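Long-range contact in flavocytochrome C3 fumarate reductase (Shewanella frigidimarina, PDB 1QO8), which catalyses in vitro the essentially unidirectional reduction of fumarate to succinate, using one FAD and four covalently bound c-type hemes per subunit: residues Thr122-Val127 with Ala143-Ile148. Numbering follows the deposited sequence.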
ATOM      1  N   THR A 122     -23.590   8.465 -21.685  1.00 55.54           N
ATOM      2  CA  THR A 122     -22.813   9.551 -22.252  1.00 54.60           C
ATOM      3  C   THR A 122     -21.656   8.889 -23.018  1.00 48.91           C
ATOM      4  O   THR A 122     -21.589   7.711 -22.795  1.00 49.47           O
ATOM      5  CB  THR A 122     -21.850  10.352 -21.323  1.00 56.81           C
ATOM      6  OG1 THR A 122     -22.035  10.002 -19.977  1.00 60.40           O
ATOM      7  CG2 THR A 122     -21.977  11.809 -21.669  1.00 55.46           C
ATOM      8  N   GLN A 123     -20.751   9.597 -23.665  1.00 47.30           N
ATOM      9  CA  GLN A 123     -19.517   8.943 -24.102  1.00 47.98           C
ATOM     10  C   GLN A 123     -18.408   8.954 -23.038  1.00 49.27           C
ATOM     11  O   GLN A 123     -17.703   7.946 -22.800  1.00 46.13           O
ATOM     12  CB  GLN A 123     -19.150   9.707 -25.393  1.00 49.88           C
ATOM     13  CG  GLN A 123     -20.286   9.374 -26.393  1.00 54.74           C
ATOM     14  CD  GLN A 123     -20.006   9.882 -27.772  1.00 55.20           C
ATOM     15  OE1 GLN A 123     -19.384  10.940 -27.967  1.00 56.01           O
ATOM     16  NE2 GLN A 123     -20.477   9.043 -28.691  1.00 56.36           N
ATOM     17  N   VAL A 124     -18.244  10.129 -22.377  1.00 48.31           N
ATOM     18  CA  VAL A 124     -17.123  10.323 -21.424  1.00 48.89           C
ATOM     19  C   VAL A 124     -17.679  10.842 -20.103  1.00 46.66           C
ATOM     20  O   VAL A 124     -18.314  11.906 -20.071  1.00 46.31           O
ATOM     21  CB  VAL A 124     -16.020  11.268 -21.866  1.00 49.13           C
ATOM     22  CG1 VAL A 124     -14.813  11.370 -20.890  1.00 48.56           C
ATOM     23  CG2 VAL A 124     -15.384  10.829 -23.227  1.00 49.14           C
ATOM     24  N   LEU A 125     -17.533  10.039 -19.056  1.00 46.54           N
ATOM     25  CA  LEU A 125     -17.846  10.456 -17.699  1.00 46.06           C
ATOM     26  C   LEU A 125     -16.541  10.908 -17.001  1.00 47.70           C
ATOM     27  O   LEU A 125     -15.621  10.086 -16.881  1.00 43.19           O
ATOM     28  CB  LEU A 125     -18.294   9.273 -16.858  1.00 44.27           C
ATOM     29  CG  LEU A 125     -19.221   9.397 -15.709  1.00 45.10           C
ATOM     30  CD1 LEU A 125     -18.855   8.394 -14.630  1.00 45.59           C
ATOM     31  CD2 LEU A 125     -19.582  10.787 -15.145  1.00 44.25           C
ATOM     32  N   VAL A 126     -16.563  12.156 -16.511  1.00 45.83           N
ATOM     33  CA  VAL A 126     -15.352  12.675 -15.842  1.00 43.05           C
ATOM     34  C   VAL A 126     -15.719  12.808 -14.369  1.00 42.26           C
ATOM     35  O   VAL A 126     -16.755  13.462 -14.085  1.00 43.80           O
ATOM     36  CB  VAL A 126     -14.892  14.039 -16.354  1.00 43.64           C
ATOM     37  CG1 VAL A 126     -13.593  14.505 -15.556  1.00 39.52           C
ATOM     38  CG2 VAL A 126     -14.502  13.951 -17.823  1.00 40.17           C
ATOM     39  N   VAL A 127     -15.015  12.048 -13.525  1.00 38.58           N
ATOM     40  CA  VAL A 127     -15.347  12.057 -12.109  1.00 39.22           C
ATOM     41  C   VAL A 127     -14.383  13.026 -11.362  1.00 40.45           C
ATOM     42  O   VAL A 127     -13.208  12.690 -11.251  1.00 38.23           O
ATOM     43  CB  VAL A 127     -15.163  10.635 -11.546  1.00 40.93           C
ATOM     44  CG1 VAL A 127     -15.559  10.518 -10.102  1.00 35.20           C
ATOM     45  CG2 VAL A 127     -15.870   9.637 -12.495  1.00 40.90           C
ATOM     46  N   ALA A 143     -12.483  17.012 -28.505  1.00 63.38           N
ATOM     47  CA  ALA A 143     -12.199  15.864 -29.356  1.00 64.66           C
ATOM     48  C   ALA A 143     -13.499  15.370 -29.996  1.00 64.82           C
ATOM     49  O   ALA A 143     -13.438  14.785 -31.063  1.00 66.74           O
ATOM     50  CB  ALA A 143     -11.503  14.720 -28.672  1.00 62.78           C
ATOM     51  N   GLY A 144     -14.638  15.658 -29.394  1.00 64.57           N
ATOM     52  CA  GLY A 144     -15.904  15.633 -30.101  1.00 63.94           C
ATOM     53  C   GLY A 144     -16.806  14.626 -29.412  1.00 63.58           C
ATOM     54  O   GLY A 144     -17.773  14.162 -30.010  1.00 62.11           O
ATOM     55  N   ALA A 145     -16.461  14.378 -28.135  1.00 61.14           N
ATOM     56  CA  ALA A 145     -17.280  13.404 -27.406  1.00 57.15           C
ATOM     57  C   ALA A 145     -18.284  14.155 -26.579  1.00 57.51           C
ATOM     58  O   ALA A 145     -18.047  15.319 -26.180  1.00 58.67           O
ATOM     59  CB  ALA A 145     -16.406  12.452 -26.619  1.00 56.78           C
ATOM     60  N   ASN A 146     -19.439  13.527 -26.331  1.00 55.28           N
ATOM     61  CA  ASN A 146     -20.296  14.037 -25.262  1.00 55.34           C
ATOM     62  C   ASN A 146     -19.705  13.672 -23.900  1.00 52.46           C
ATOM     63  O   ASN A 146     -19.091  12.601 -23.716  1.00 49.65           O
ATOM     64  CB  ASN A 146     -21.693  13.406 -25.414  1.00 58.56           C
ATOM     65  CG  ASN A 146     -22.326  13.721 -26.766  1.00 61.35           C
ATOM     66  OD1 ASN A 146     -22.440  14.855 -27.224  1.00 64.64           O
ATOM     67  ND2 ASN A 146     -22.769  12.692 -27.460  1.00 61.66           N
ATOM     68  N   VAL A 147     -19.936  14.518 -22.902  1.00 50.40           N
ATOM     69  CA  VAL A 147     -19.245  14.448 -21.613  1.00 48.08           C
ATOM     70  C   VAL A 147     -20.232  14.735 -20.490  1.00 47.91           C
ATOM     71  O   VAL A 147     -21.010  15.673 -20.597  1.00 48.80           O
ATOM     72  CB  VAL A 147     -18.126  15.504 -21.537  1.00 48.96           C
ATOM     73  CG1 VAL A 147     -17.526  15.697 -20.135  1.00 48.11           C
ATOM     74  CG2 VAL A 147     -16.991  15.140 -22.474  1.00 48.83           C
ATOM     75  N   ILE A 148     -20.202  13.951 -19.420  1.00 46.39           N
ATOM     76  CA  ILE A 148     -20.817  14.372 -18.172  1.00 46.02           C
ATOM     77  C   ILE A 148     -19.655  14.663 -17.191  1.00 45.66           C
ATOM     78  O   ILE A 148     -18.717  13.888 -17.271  1.00 42.84           O
ATOM     79  CB  ILE A 148     -21.794  13.318 -17.630  1.00 44.31           C
ATOM     80  CG1 ILE A 148     -23.024  13.241 -18.617  1.00 45.84           C
ATOM     81  CG2 ILE A 148     -22.268  13.603 -16.223  1.00 43.58           C
ATOM     82  CD1 ILE A 148     -23.974  12.127 -18.203  1.00 44.88           C
TER
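The carboxamides of Q123 and N146 meet obliquely, their planes 35° apart, and no bond joins the two groups. Instead OE1 of Q123 accepts from the backbone, N146 N donating to it over 3.1 Å; the donor is tilted 27° out of the carbonyl plane. A145 CB packs against Q123 OE1 at 3.6 Å. With CG beside the backbone N (chi1 -66°) and extended beyond it, the side chain carries the amide of Q123 across to the loop that follows helix 131-143.

Beyond this clasp lies the parallel strand pair of a Rossmann-type beta-alpha-beta unit, 124-127 and 147-150 joined through helix 131-143. Three backbone bonds establish the register: V124 N to N146 O, I148 N to V124 O and V126 N to I148 O, each 2.9 Å. A weak bond from Q123 N makes N146 O a shared acceptor. Replacing Q123 with an alanine would probably leave N146 N without this side-chain acceptor and let the loop before strand 147-150 move more freely.

On one face of the sheet, V124 and V147 pair under helix 131-143, both touching A140; V124 CG2 also reaches A145 CB, while helix 543-563 covers V124 and A145. The face bearing L125 and I148 packs on I299 of strand 295-301. V127, on strand 124-127, touches the FAD, consistent with the nucleotide-binding role of such units.

T122 lies just before the chain's corner at Q123, and its side chain crosses that of I148. CG2 of T122 sits 3.5 Å from I148 CG1, and T122 OG1, buried without a polar partner in the model, rests 3.4 Å from I148 CD1.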